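Local coordinates for probable adhesion protein (Pseudomonas aeruginosa PAO1, PDB 6R3Z), which binds ferrous iron and other divalent metal ions as the solute-binding protein FpvC, probably delivering them to a membrane transporter for uptake, at residues Val64-Phe69 with Val108-Phe113; Leu114-Ser119 with Glu263-Asn268; Arg162-Pro167 with Ala275-Gly280; Ala169-Ala174 with Val220-Ser225; Tyr246-Ile251 with Leu269-Arg274. All coordinates share one frame; numbering follows the deposited sequence.

Contact 1 (Val64-Phe69 with Val108-Phe113); sequences VGHDDF and VNPHTF. With NI (nickel (II) ion), chain B.
H66 and H111 meet at the nickel ion, which lies 2.3 Å from H66 NE2 and 2.2 Å from H111 NE2. These two nitrogens, H66 NE2 and H111 NE2, stand only 3.1 Å apart because they share the metal; no hydrogen bond joins them. Their rings form an offset edge-to-face pair with planes at 78°, the CD2–NE2 edge of H66 turned toward the face of H111. The H66 imidazole is met in turn over one face by the edge of F113, whose CZ comes within 3.8 Å of H66 CD2.

The second shell sets the angle of the H111 ring, whose CG lies anti to the carbonyl carbon (chi1 -58°). N109 OD1 accepts from H111 N, closing an Asx turn, and also from H111 ND1 at 2.8 Å, almost in the imidazole plane, which fixes the ring's rotation with NE2 facing the metal. Farther out, P110 CB packs 3.4 Å from V64 O beside G65, whose positive phi of 130° suits glycine, and a water donates to both V64 O and V108 O. H41, H177, H199 and H250 complete the site, so that two loops of this solute-binding protein 9 family member contribute to a six-histidine metal centre.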
# COMPACT_ATOMS: atom_id res chain seq x y z
N VAL A 64 4.27 -2.02 -10.51
CA VAL A 64 5.59 -2.45 -10.02
C VAL A 64 5.52 -3.81 -9.28
O VAL A 64 6.49 -4.21 -8.63
CB VAL A 64 6.32 -1.36 -9.20
CG1 VAL A 64 6.74 -0.20 -10.10
CG2 VAL A 64 5.49 -0.89 -8.00
N GLY A 65 4.40 -4.49 -9.42
CA GLY A 65 4.24 -5.83 -8.85
C GLY A 65 2.99 -6.06 -8.02
O GLY A 65 2.74 -7.21 -7.62
N HIS A 66 2.21 -4.99 -7.72
CA HIS A 66 1.00 -5.21 -6.91
C HIS A 66 -0.31 -5.25 -7.70
O HIS A 66 -1.37 -5.42 -7.10
CB HIS A 66 0.88 -4.25 -5.71
CG HIS A 66 0.45 -4.97 -4.46
ND1 HIS A 66 -0.73 -5.69 -4.42
CD2 HIS A 66 1.12 -5.15 -3.30
CE1 HIS A 66 -0.77 -6.24 -3.22
NE2 HIS A 66 0.31 -5.96 -2.51
N ASP A 67 -0.26 -5.12 -9.02
CA ASP A 67 -1.51 -5.23 -9.78
C ASP A 67 -1.27 -5.85 -11.17
O ASP A 67 -1.81 -5.36 -12.17
CB ASP A 67 -2.30 -3.90 -9.83
CG ASP A 67 -1.56 -2.70 -10.37
OD1 ASP A 67 -0.40 -2.87 -10.84
OD2 ASP A 67 -2.12 -1.59 -10.31
N ASP A 68 -0.54 -6.98 -11.21
CA ASP A 68 -0.31 -7.71 -12.47
C ASP A 68 -1.64 -8.15 -13.08
O ASP A 68 -1.79 -8.10 -14.30
CB ASP A 68 0.60 -8.93 -12.23
CG ASP A 68 2.03 -8.57 -11.84
OD1 ASP A 68 2.45 -7.42 -12.10
OD2 ASP A 68 2.73 -9.45 -11.28
N PHE A 69 -2.63 -8.51 -12.23
CA PHE A 69 -3.98 -8.91 -12.67
C PHE A 69 -4.59 -7.87 -13.59
O PHE A 69 -5.25 -8.24 -14.57
CB PHE A 69 -4.92 -9.18 -11.47
CG PHE A 69 -5.21 -8.02 -10.54
CD1 PHE A 69 -6.23 -7.12 -10.81
CD2 PHE A 69 -4.49 -7.87 -9.36
CE1 PHE A 69 -6.50 -6.05 -9.94
CE2 PHE A 69 -4.77 -6.81 -8.48
CZ PHE A 69 -5.76 -5.91 -8.78
N VAL A 108 11.94 -6.44 -6.31
CA VAL A 108 11.56 -5.05 -6.02
C VAL A 108 10.26 -5.09 -5.19
O VAL A 108 9.31 -5.79 -5.56
CB VAL A 108 11.43 -4.20 -7.31
CG1 VAL A 108 10.55 -2.97 -7.09
CG2 VAL A 108 12.80 -3.79 -7.85
N ASN A 109 10.24 -4.38 -4.05
CA ASN A 109 9.08 -4.35 -3.18
C ASN A 109 7.98 -3.47 -3.84
O ASN A 109 8.18 -2.28 -4.04
CB ASN A 109 9.43 -3.85 -1.77
CG ASN A 109 8.31 -4.10 -0.77
OD1 ASN A 109 7.11 -3.92 -1.07
ND2 ASN A 109 8.67 -4.49 0.45
N PRO A 110 6.80 -4.04 -4.15
CA PRO A 110 5.77 -3.25 -4.85
C PRO A 110 4.87 -2.38 -3.96
O PRO A 110 3.99 -1.71 -4.50
CB PRO A 110 4.96 -4.32 -5.58
CG PRO A 110 5.02 -5.51 -4.66
CD PRO A 110 6.38 -5.45 -3.98
N HIS A 111 5.04 -2.43 -2.62
CA HIS A 111 4.19 -1.70 -1.66
C HIS A 111 4.55 -0.23 -1.47
O HIS A 111 4.58 0.27 -0.33
CB HIS A 111 4.17 -2.44 -0.31
CG HIS A 111 3.68 -3.85 -0.40
ND1 HIS A 111 4.57 -4.89 -0.65
CD2 HIS A 111 2.43 -4.35 -0.25
CE1 HIS A 111 3.83 -5.99 -0.65
NE2 HIS A 111 2.53 -5.71 -0.43
N THR A 112 4.84 0.48 -2.59
CA THR A 112 5.23 1.90 -2.57
C THR A 112 4.12 2.78 -1.97
O THR A 112 4.42 3.83 -1.36
CB THR A 112 5.56 2.37 -3.99
OG1 THR A 112 4.38 2.25 -4.80
CG2 THR A 112 6.74 1.58 -4.62
N PHE A 113 2.84 2.34 -2.12
CA PHE A 113 1.68 3.08 -1.57
C PHE A 113 1.69 3.13 -0.03
O PHE A 113 1.00 3.96 0.54
CB PHE A 113 0.35 2.53 -2.09
CG PHE A 113 0.26 1.02 -2.05
CD1 PHE A 113 -0.25 0.37 -0.93
CD2 PHE A 113 0.66 0.25 -3.14
CE1 PHE A 113 -0.36 -1.03 -0.90
CE2 PHE A 113 0.58 -1.15 -3.10
CZ PHE A 113 0.08 -1.78 -1.98
NI NI B . 0.85 -7.12 -0.64
O HOH W 1 7.72 -6.57 -7.70

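Contact 2 (Leu114-Ser119 with Glu263-Asn268); sequences LSISAS and EEMARN
M265 reaches L114 and I116 through a side chain folded twice, at chi2 (-58°) and again at chi3 (-70°), which carries SD and CE to different neighbours. L114 holds CG beside its own backbone N, and with chi2 at 167° this puts CD2 4.1 Å from M265 SD, the two chains crossing at a slant. The methyl end goes elsewhere: M265 CE lies 4.0 Å from I116 CD1, where the side chains run past each other in opposite directions, and 4.2 Å from S115 N. One bent thioether thus covers the turn of chain leading into a helix, and no hydrogen bond passes between the two segments.

That turn is ordered by its own polar groups. S115 is the N-cap, its OG accepting from A118 N at 3.0 Å, while S115 O takes both S119 N and, at 2.8 Å, S119 OG, from opposite faces of the carbonyl plane. The carboxylate of E186 receives the backbone N-H groups of I116 and S117 at this helix start. N268, at the margin near L114, sends its ND2 to S249 O. The contact is therefore buried apolar packing that seats the start of helix 116-133 against helix 260-277, with L152 and L155 of helix 138-160 beside I116 and L183 of helix 181-185 against M265.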
# COMPACT_ATOMS: atom_id res chain seq x y z
N LEU A 114 2.48 2.28 0.64
CA LEU A 114 2.54 2.33 2.10
C LEU A 114 3.75 3.17 2.56
O LEU A 114 4.57 2.72 3.34
CB LEU A 114 2.47 0.94 2.76
CG LEU A 114 1.21 0.13 2.43
CD1 LEU A 114 1.36 -1.32 2.85
CD2 LEU A 114 -0.03 0.75 3.04
N SER A 115 3.87 4.36 1.99
CA SER A 115 4.92 5.33 2.29
C SER A 115 4.29 6.68 2.03
O SER A 115 3.64 6.86 0.99
CB SER A 115 6.10 5.16 1.34
OG SER A 115 6.91 6.34 1.29
N ILE A 116 4.50 7.64 2.94
CA ILE A 116 3.95 8.98 2.75
C ILE A 116 4.68 9.66 1.59
O ILE A 116 4.02 10.24 0.71
CB ILE A 116 3.99 9.80 4.07
CG1 ILE A 116 3.03 9.20 5.16
CG2 ILE A 116 3.69 11.31 3.82
CD1 ILE A 116 1.53 9.19 4.82
N SER A 117 6.04 9.64 1.60
CA SER A 117 6.83 10.27 0.54
C SER A 117 6.56 9.67 -0.85
O SER A 117 6.36 10.42 -1.80
CB SER A 117 8.33 10.23 0.87
OG SER A 117 8.76 8.89 1.01
N ALA A 118 6.49 8.31 -0.96
CA ALA A 118 6.21 7.68 -2.26
C ALA A 118 4.73 7.97 -2.69
O ALA A 118 4.49 8.13 -3.88
CB ALA A 118 6.47 6.18 -2.21
N SER A 119 3.78 8.04 -1.74
CA SER A 119 2.37 8.37 -2.05
C SER A 119 2.28 9.77 -2.66
O SER A 119 1.60 9.97 -3.66
CB SER A 119 1.49 8.30 -0.81
OG SER A 119 1.24 6.95 -0.48
N GLU A 263 -6.90 7.81 6.65
CA GLU A 263 -7.39 7.25 7.91
C GLU A 263 -6.51 6.07 8.37
O GLU A 263 -6.01 6.08 9.51
CB GLU A 263 -8.87 6.81 7.80
CG GLU A 263 -9.84 7.98 7.71
CD GLU A 263 -11.25 7.63 7.27
OE1 GLU A 263 -11.75 6.54 7.63
OE2 GLU A 263 -11.87 8.47 6.56
N GLU A 264 -6.27 5.11 7.48
CA GLU A 264 -5.50 3.90 7.79
C GLU A 264 -4.00 4.16 7.88
O GLU A 264 -3.34 3.52 8.71
CB GLU A 264 -5.85 2.77 6.84
CG GLU A 264 -7.35 2.51 6.91
CD GLU A 264 -7.89 1.23 6.33
OE1 GLU A 264 -7.09 0.43 5.80
OE2 GLU A 264 -9.13 1.06 6.38
N MET A 265 -3.46 5.12 7.08
CA MET A 265 -2.04 5.45 7.22
C MET A 265 -1.78 6.13 8.57
O MET A 265 -0.75 5.86 9.18
CB MET A 265 -1.52 6.33 6.09
CG MET A 265 -1.13 5.56 4.88
SD MET A 265 0.16 4.26 5.08
CE MET A 265 1.62 5.24 5.37
N ALA A 266 -2.72 7.00 9.03
CA ALA A 266 -2.56 7.66 10.34
C ALA A 266 -2.49 6.56 11.43
O ALA A 266 -1.57 6.58 12.25
CB ALA A 266 -3.73 8.61 10.59
N ARG A 267 -3.38 5.55 11.36
CA ARG A 267 -3.38 4.44 12.31
C ARG A 267 -2.10 3.59 12.21
O ARG A 267 -1.55 3.20 13.25
CB ARG A 267 -4.66 3.60 12.20
CG ARG A 267 -5.86 4.41 12.72
CD ARG A 267 -6.96 3.51 13.26
NE ARG A 267 -7.68 2.83 12.19
CZ ARG A 267 -8.77 3.31 11.60
NH1 ARG A 267 -9.26 4.49 11.95
NH2 ARG A 267 -9.38 2.61 10.65
N ASN A 268 -1.58 3.39 10.97
CA ASN A 268 -0.34 2.64 10.73
C ASN A 268 0.84 3.36 11.42
O ASN A 268 1.56 2.76 12.21
CB ASN A 268 -0.08 2.51 9.24
CG ASN A 268 -0.81 1.32 8.64
OD1 ASN A 268 -1.39 0.50 9.36
ND2 ASN A 268 -0.78 1.22 7.32

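Contact 3 (Arg162-Pro167 with Ala275-Gly280); sequences RLNKAP and AIQESG. With EDO (1,2-ethanediol), chain I.
N164 and Q277 set their side-chain amides nearly coplanar, 25° apart, and are joined by Q277 NE2 donating to N164 OD1 at 3.1 Å, close to the Q277 amide plane. Over a face of the Q277 amide sits R162 O, 3.3 Å from Q277 CD; it is packed against the group without being bonded to it. The flat guanidinium of R162 turns elsewhere, offering its edge to an ethanediol that probably came from the crystallisation liquor.

The structural theme is a helix end tied to a loop: the C-terminal part of helix 260-277, with a type I beta turn from Q277 to G280, rests against the connection between helix 138-160 and strand 172-175. Q277 grips N164 twice, since its OE1 also accepts from N164 N at 2.9 Å in a nearly straight bond (167°). A water that donates to Q277 OE1 and accepts from K165 N extends the link one residue along the loop. Bending at chi2 (-73°) swings the Q277 amide across to these partners.

Beside this polar pair is an apolar cluster. I276 CG2 is 3.6 Å from L163 CD1 and 3.9 Å from P167 CB, so the isoleucine methyl fits between leucine and proline. I276 O itself accepts twice, from S279 N and, on a lone pair in the carbonyl plane, from S279 OG at 2.7 Å.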
# COMPACT_ATOMS: atom_id res chain seq x y z
N ARG A 162 4.24 12.40 18.43
CA ARG A 162 4.08 11.50 19.55
C ARG A 162 5.32 10.62 19.75
O ARG A 162 5.35 9.77 20.65
CB ARG A 162 2.81 10.66 19.38
CG ARG A 162 1.56 11.47 19.71
CD ARG A 162 0.48 11.37 18.67
NE ARG A 162 -0.70 12.15 19.09
CZ ARG A 162 -1.02 13.35 18.63
NH1 ARG A 162 -2.10 13.97 19.09
NH2 ARG A 162 -0.28 13.93 17.70
N LEU A 163 6.37 10.85 18.93
CA LEU A 163 7.60 10.06 19.04
C LEU A 163 8.66 10.86 19.80
O LEU A 163 9.14 11.87 19.29
CB LEU A 163 8.12 9.66 17.66
CG LEU A 163 9.37 8.77 17.68
CD1 LEU A 163 9.03 7.34 18.17
CD2 LEU A 163 10.07 8.77 16.34
N ASN A 164 9.05 10.38 21.01
CA ASN A 164 10.07 11.07 21.78
C ASN A 164 11.47 10.88 21.20
O ASN A 164 12.15 11.85 20.88
CB ASN A 164 10.06 10.63 23.25
CG ASN A 164 8.94 11.27 24.02
OD1 ASN A 164 7.79 10.85 23.92
ND2 ASN A 164 9.25 12.30 24.81
N LYS A 165 11.89 9.63 21.11
CA LYS A 165 13.22 9.24 20.68
C LYS A 165 13.17 8.20 19.59
O LYS A 165 12.22 7.40 19.50
CB LYS A 165 13.98 8.62 21.86
CG LYS A 165 14.16 9.52 23.07
CD LYS A 165 15.02 8.84 24.13
CE LYS A 165 15.57 9.81 25.15
NZ LYS A 165 14.51 10.32 26.06
N ALA A 166 14.26 8.12 18.84
CA ALA A 166 14.48 7.07 17.86
C ALA A 166 14.68 5.79 18.69
O ALA A 166 15.08 5.88 19.86
CB ALA A 166 15.74 7.38 17.08
N PRO A 167 14.35 4.60 18.16
CA PRO A 167 14.54 3.38 18.98
C PRO A 167 16.01 3.05 19.21
O PRO A 167 16.86 3.54 18.46
CB PRO A 167 13.82 2.30 18.16
CG PRO A 167 13.87 2.78 16.76
CD PRO A 167 13.84 4.29 16.81
N ALA A 275 4.82 1.16 19.14
CA ALA A 275 5.80 0.06 19.26
C ALA A 275 7.17 0.63 19.71
O ALA A 275 7.80 0.08 20.63
CB ALA A 275 5.94 -0.65 17.92
N ILE A 276 7.59 1.76 19.12
CA ILE A 276 8.87 2.37 19.51
C ILE A 276 8.79 2.90 20.97
O ILE A 276 9.69 2.64 21.77
CB ILE A 276 9.31 3.48 18.51
CG1 ILE A 276 9.51 2.91 17.07
CG2 ILE A 276 10.57 4.21 19.03
CD1 ILE A 276 9.50 4.01 15.92
N GLN A 277 7.72 3.63 21.29
CA GLN A 277 7.50 4.20 22.62
C GLN A 277 7.52 3.09 23.70
O GLN A 277 8.13 3.28 24.75
CB GLN A 277 6.18 4.98 22.68
CG GLN A 277 6.14 6.25 21.79
CD GLN A 277 6.95 7.41 22.31
OE1 GLN A 277 7.98 7.78 21.72
NE2 GLN A 277 6.52 8.03 23.40
N GLU A 278 6.91 1.92 23.40
CA GLU A 278 6.84 0.78 24.31
C GLU A 278 8.14 -0.04 24.40
O GLU A 278 8.22 -0.94 25.24
CB GLU A 278 5.64 -0.13 23.98
CG GLU A 278 4.27 0.51 24.23
CD GLU A 278 3.06 -0.33 23.88
OE1 GLU A 278 3.22 -1.50 23.45
OE2 GLU A 278 1.92 0.18 24.03
N SER A 279 9.13 0.27 23.54
CA SER A 279 10.42 -0.43 23.57
C SER A 279 11.36 0.13 24.65
O SER A 279 12.34 -0.53 25.01
CB SER A 279 11.08 -0.45 22.19
OG SER A 279 11.63 0.81 21.83
N GLY A 280 11.02 1.30 25.18
CA GLY A 280 11.77 1.98 26.23
C GLY A 280 10.90 2.45 27.38
O GLY A 280 9.76 2.00 27.53
C1 EDO I . -3.03 17.49 17.37
O1 EDO I . -3.41 16.14 17.62
C2 EDO I . -1.99 17.54 16.22
O2 EDO I . -0.86 16.75 16.54
O HOH W 2 10.53 6.98 21.61

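Contact 4 (Ala169-Ala174 with Val220-Ser225); sequences ADFRVA and VKVIFS
R172, A174, V222 and F224 supply most of the backbone bonding between two neighbouring parallel strands. R172 O accepts from K221 N at 2.9 Å and only weakly from V222 N, while A174 N donates to V222 O and A174 O receives F224 N, both at 3.0 Å. A CA-H···O contact adds to the load on that last oxygen, I223 CA lying 3.2 Å from A174 O. V173, facing away from these bonds, pairs its backbone with T192, just before strand 193-194.

Polar side chains gather at D170 and K221. D170 OD2 and K221 NZ form a long salt bridge of 3.9 Å, supplemented by a water donating to D170 OD2 and accepting from K221 NZ; the lysine also pairs with D219. Bent at chi2 (-65°) and extended beyond, the K221 chain runs alongside D170; its CG lies 3.4 Å from D170 O, whose hydrogen-bond partner is R172 N across the inverse gamma turn centred on F171.

The sheet's two faces are lined with carbon. V173 CG1 meets the edge of the F224 ring, 3.7 Å from CE2, and F171 CE1 touches V222 CG1 on this side; A174 CB fits against V220 CG1 on the other. In the second lobe's sheet, backbone bonds set the parallel register of 172-175 against 220-226, and buried apolar faces probably supply much of the stability, while the long charged pair likely adds little.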
# COMPACT_ATOMS: atom_id res chain seq x y z
N ALA A 169 19.60 0.84 19.27
CA ALA A 169 20.25 0.07 18.21
C ALA A 169 19.77 -1.38 18.11
O ALA A 169 19.82 -1.95 17.02
CB ALA A 169 21.75 0.12 18.39
N ASP A 170 19.31 -1.97 19.24
CA ASP A 170 18.84 -3.37 19.29
C ASP A 170 17.35 -3.56 18.90
O ASP A 170 16.81 -4.66 19.06
CB ASP A 170 19.12 -3.97 20.69
CG ASP A 170 18.25 -3.46 21.83
OD1 ASP A 170 17.67 -2.35 21.69
OD2 ASP A 170 18.15 -4.16 22.86
N PHE A 171 16.69 -2.48 18.43
CA PHE A 171 15.27 -2.57 18.08
C PHE A 171 15.07 -3.22 16.70
O PHE A 171 14.89 -2.52 15.70
CB PHE A 171 14.60 -1.20 18.16
CG PHE A 171 13.10 -1.20 18.00
CD1 PHE A 171 12.26 -1.67 19.01
CD2 PHE A 171 12.51 -0.71 16.83
CE1 PHE A 171 10.87 -1.64 18.86
CE2 PHE A 171 11.12 -0.66 16.69
CZ PHE A 171 10.31 -1.13 17.71
N ARG A 172 15.15 -4.55 16.65
CA ARG A 172 14.93 -5.27 15.40
C ARG A 172 13.45 -5.54 15.22
O ARG A 172 12.74 -5.84 16.18
CB ARG A 172 15.74 -6.55 15.32
CG ARG A 172 17.23 -6.33 14.95
CD ARG A 172 17.89 -7.68 14.68
NE ARG A 172 19.34 -7.60 14.49
CZ ARG A 172 19.94 -7.37 13.33
NH1 ARG A 172 19.22 -7.13 12.24
NH2 ARG A 172 21.27 -7.33 13.26
N VAL A 173 13.00 -5.44 13.97
CA VAL A 173 11.60 -5.54 13.55
C VAL A 173 11.40 -6.69 12.55
O VAL A 173 12.21 -6.87 11.65
CB VAL A 173 11.22 -4.17 12.90
CG1 VAL A 173 9.92 -4.22 12.10
CG2 VAL A 173 11.17 -3.06 13.95
N ALA A 174 10.29 -7.41 12.69
CA ALA A 174 9.86 -8.43 11.74
C ALA A 174 8.41 -8.10 11.29
O ALA A 174 7.68 -7.42 12.02
CB ALA A 174 9.92 -9.81 12.36
N VAL A 220 14.77 -10.37 17.82
CA VAL A 220 13.79 -9.48 17.20
C VAL A 220 12.85 -9.02 18.32
O VAL A 220 12.45 -9.83 19.16
CB VAL A 220 13.05 -10.16 16.01
CG1 VAL A 220 11.84 -9.34 15.52
CG2 VAL A 220 14.01 -10.42 14.86
N LYS A 221 12.58 -7.72 18.38
CA LYS A 221 11.80 -7.11 19.46
C LYS A 221 10.30 -7.09 19.19
O LYS A 221 9.49 -7.30 20.11
CB LYS A 221 12.32 -5.70 19.80
CG LYS A 221 13.80 -5.66 20.24
CD LYS A 221 14.08 -6.38 21.57
CE LYS A 221 15.55 -6.44 21.89
NZ LYS A 221 15.80 -7.22 23.15
N VAL A 222 9.92 -6.75 17.95
CA VAL A 222 8.51 -6.61 17.59
C VAL A 222 8.19 -7.31 16.28
O VAL A 222 9.06 -7.45 15.42
CB VAL A 222 8.04 -5.12 17.56
CG1 VAL A 222 8.37 -4.38 18.86
CG2 VAL A 222 8.60 -4.36 16.36
N ILE A 223 6.92 -7.71 16.12
CA ILE A 223 6.40 -8.26 14.88
C ILE A 223 5.11 -7.49 14.52
O ILE A 223 4.25 -7.28 15.38
CB ILE A 223 6.23 -9.81 14.87
CG1 ILE A 223 5.87 -10.32 13.44
CG2 ILE A 223 5.23 -10.29 15.94
CD1 ILE A 223 6.28 -11.79 13.14
N PHE A 224 5.02 -7.04 13.25
CA PHE A 224 3.84 -6.38 12.72
C PHE A 224 3.08 -7.36 11.85
O PHE A 224 3.59 -7.79 10.81
CB PHE A 224 4.19 -5.10 11.94
CG PHE A 224 4.84 -4.02 12.76
CD1 PHE A 224 4.09 -3.24 13.64
CD2 PHE A 224 6.20 -3.78 12.67
CE1 PHE A 224 4.70 -2.24 14.42
CE2 PHE A 224 6.82 -2.80 13.45
CZ PHE A 224 6.05 -2.01 14.30
N SER A 225 1.88 -7.76 12.32
CA SER A 225 1.00 -8.68 11.59
C SER A 225 -0.04 -7.93 10.74
O SER A 225 -0.11 -6.70 10.76
CB SER A 225 0.35 -9.69 12.54
OG SER A 225 -0.56 -9.05 13.42
O HOH W 3 18.95 -6.75 23.29

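Contact 5 (Tyr246-Ile251 with Leu269-Arg274); sequences YSLSHI and LDTVVR. With NI (nickel (II) ion), chain B; EDO (1,2-ethanediol), chain H.
T271 supplies the apolar part of the contact with Y246 and L248. With OG1 beside the backbone N (chi1 -64°), the threonine turns CG2 to the strand, 3.8 Å from both Y246 CB and L248 CD2; L248 CD2 goes on to V272 CG2 at 4.2 Å.

Charge meets aromatic ring at R274. The guanidinium lays a face over the edge of Y246, NH1 being 3.5 Å from CD2 with the planes 60° apart, so this is no flat stack. E278 fixes both polar ends, pairing with R274 NH2 and accepting from Y246 OH.

Hydrogen bonding between the segments runs through a water, which lies 2.7 Å from S247 O and 2.7 Å from T271 OG1, itself also hydrogen-bonded to R267 O. S249 OG accepts from I251 N in an ST turn.

Strand 246-248 and helix 269-274 run nearly antiparallel, at 158°, with axes 8.6 Å apart, as in a beta-alpha unit. Two residues past the strand, H250 NE2 binds nickel, so the chain leaves the sheet at the metal site.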
# COMPACT_ATOMS: atom_id res chain seq x y z
N TYR A 246 2.12 -6.35 17.16
CA TYR A 246 1.36 -5.18 16.74
C TYR A 246 0.79 -5.53 15.36
O TYR A 246 1.28 -6.48 14.73
CB TYR A 246 2.24 -3.92 16.67
CG TYR A 246 2.89 -3.56 17.99
CD1 TYR A 246 4.12 -4.10 18.35
CD2 TYR A 246 2.28 -2.67 18.87
CE1 TYR A 246 4.73 -3.78 19.56
CE2 TYR A 246 2.89 -2.34 20.09
CZ TYR A 246 4.10 -2.92 20.44
OH TYR A 246 4.76 -2.63 21.61
N SER A 247 -0.26 -4.85 14.93
CA SER A 247 -0.87 -5.13 13.64
C SER A 247 -1.01 -3.85 12.82
O SER A 247 -1.26 -2.76 13.37
CB SER A 247 -2.21 -5.83 13.82
OG SER A 247 -2.05 -7.08 14.47
N LEU A 248 -0.81 -4.00 11.51
CA LEU A 248 -0.86 -2.93 10.52
C LEU A 248 -1.83 -3.25 9.40
O LEU A 248 -2.16 -4.42 9.15
CB LEU A 248 0.54 -2.66 9.95
CG LEU A 248 1.65 -2.24 10.94
CD1 LEU A 248 2.98 -2.15 10.22
CD2 LEU A 248 1.33 -0.88 11.64
N SER A 249 -2.26 -2.19 8.71
CA SER A 249 -3.17 -2.28 7.59
C SER A 249 -2.43 -2.16 6.26
O SER A 249 -1.69 -1.21 6.04
CB SER A 249 -4.25 -1.21 7.68
OG SER A 249 -5.11 -1.29 6.55
N HIS A 250 -2.73 -3.09 5.34
CA HIS A 250 -2.22 -3.07 3.96
C HIS A 250 -3.15 -2.10 3.14
O HIS A 250 -2.92 -1.89 1.94
CB HIS A 250 -2.36 -4.50 3.39
CG HIS A 250 -1.62 -4.81 2.12
ND1 HIS A 250 -1.98 -4.23 0.90
CD2 HIS A 250 -0.69 -5.77 1.88
CE1 HIS A 250 -1.21 -4.82 -0.02
NE2 HIS A 250 -0.41 -5.74 0.53
N ILE A 251 -4.22 -1.56 3.79
CA ILE A 251 -5.23 -0.65 3.17
C ILE A 251 -5.83 -1.41 1.94
O ILE A 251 -5.74 -0.98 0.79
CB ILE A 251 -4.64 0.76 2.85
CG1 ILE A 251 -3.76 1.28 4.06
CG2 ILE A 251 -5.80 1.74 2.48
CD1 ILE A 251 -3.05 2.64 3.88
N LEU A 269 1.00 4.65 11.13
CA LEU A 269 2.06 5.45 11.75
C LEU A 269 1.95 5.50 13.28
O LEU A 269 2.98 5.43 13.96
CB LEU A 269 2.10 6.85 11.12
CG LEU A 269 2.55 6.92 9.64
CD1 LEU A 269 2.51 8.35 9.11
CD2 LEU A 269 3.96 6.37 9.44
N ASP A 270 0.72 5.60 13.82
CA ASP A 270 0.51 5.64 15.28
C ASP A 270 0.94 4.32 15.92
O ASP A 270 1.52 4.34 17.00
CB ASP A 270 -0.96 5.92 15.62
CG ASP A 270 -1.41 7.34 15.35
OD1 ASP A 270 -0.52 8.23 15.25
OD2 ASP A 270 -2.63 7.56 15.24
N THR A 271 0.66 3.17 15.25
CA THR A 271 1.03 1.85 15.76
C THR A 271 2.56 1.69 15.77
O THR A 271 3.11 1.22 16.77
CB THR A 271 0.28 0.75 14.98
OG1 THR A 271 -1.14 0.90 15.23
CG2 THR A 271 0.74 -0.66 15.36
N VAL A 272 3.24 2.14 14.69
CA VAL A 272 4.71 2.08 14.64
C VAL A 272 5.28 2.95 15.78
O VAL A 272 6.18 2.49 16.49
CB VAL A 272 5.28 2.47 13.26
CG1 VAL A 272 6.81 2.47 13.28
CG2 VAL A 272 4.76 1.51 12.18
N VAL A 273 4.74 4.19 15.95
CA VAL A 273 5.18 5.07 17.03
C VAL A 273 4.97 4.40 18.40
O VAL A 273 5.87 4.41 19.22
CB VAL A 273 4.52 6.47 16.94
CG1 VAL A 273 4.71 7.26 18.24
CG2 VAL A 273 5.08 7.25 15.75
N ARG A 274 3.79 3.81 18.62
CA ARG A 274 3.48 3.11 19.89
C ARG A 274 4.50 1.98 20.17
O ARG A 274 5.00 1.88 21.29
CB ARG A 274 2.06 2.55 19.90
CG ARG A 274 1.67 2.03 21.29
CD ARG A 274 0.18 1.78 21.43
NE ARG A 274 -0.30 0.74 20.51
CZ ARG A 274 -0.36 -0.56 20.80
NH1 ARG A 274 -0.83 -1.42 19.91
NH2 ARG A 274 0.05 -1.00 21.99
NI NI B . 0.85 -7.12 -0.64
C1 EDO H . -3.08 11.25 16.14
O1 EDO H . -2.73 10.09 16.89
C2 EDO H . -1.81 11.79 15.46
O2 EDO H . -1.22 10.77 14.68
O HOH W 4 -2.41 -0.34 13.20

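Metal binding joins contact 1 and contact 5 directly: H250 NE2 lies 3.1 Å from both H66 NE2 and H111 NE2, all three on the same nickel ion. Segment 114-119 of contact 2 continues directly from 108-113 of contact 1, and its L114 side chain is about 7 Å from the ion. Helix 260-277 then runs through contacts 2, 5 and 3 in turn; E264 of contact 2 bonds to S249 of contact 5. Contact 4 borders contact 5 in one sheet, S225 N bonding to Y246 O, while F171 packs on I276 and S279 of contact 3. That last contact is remote, its nearest atoms about 17 Å from those of contact 1.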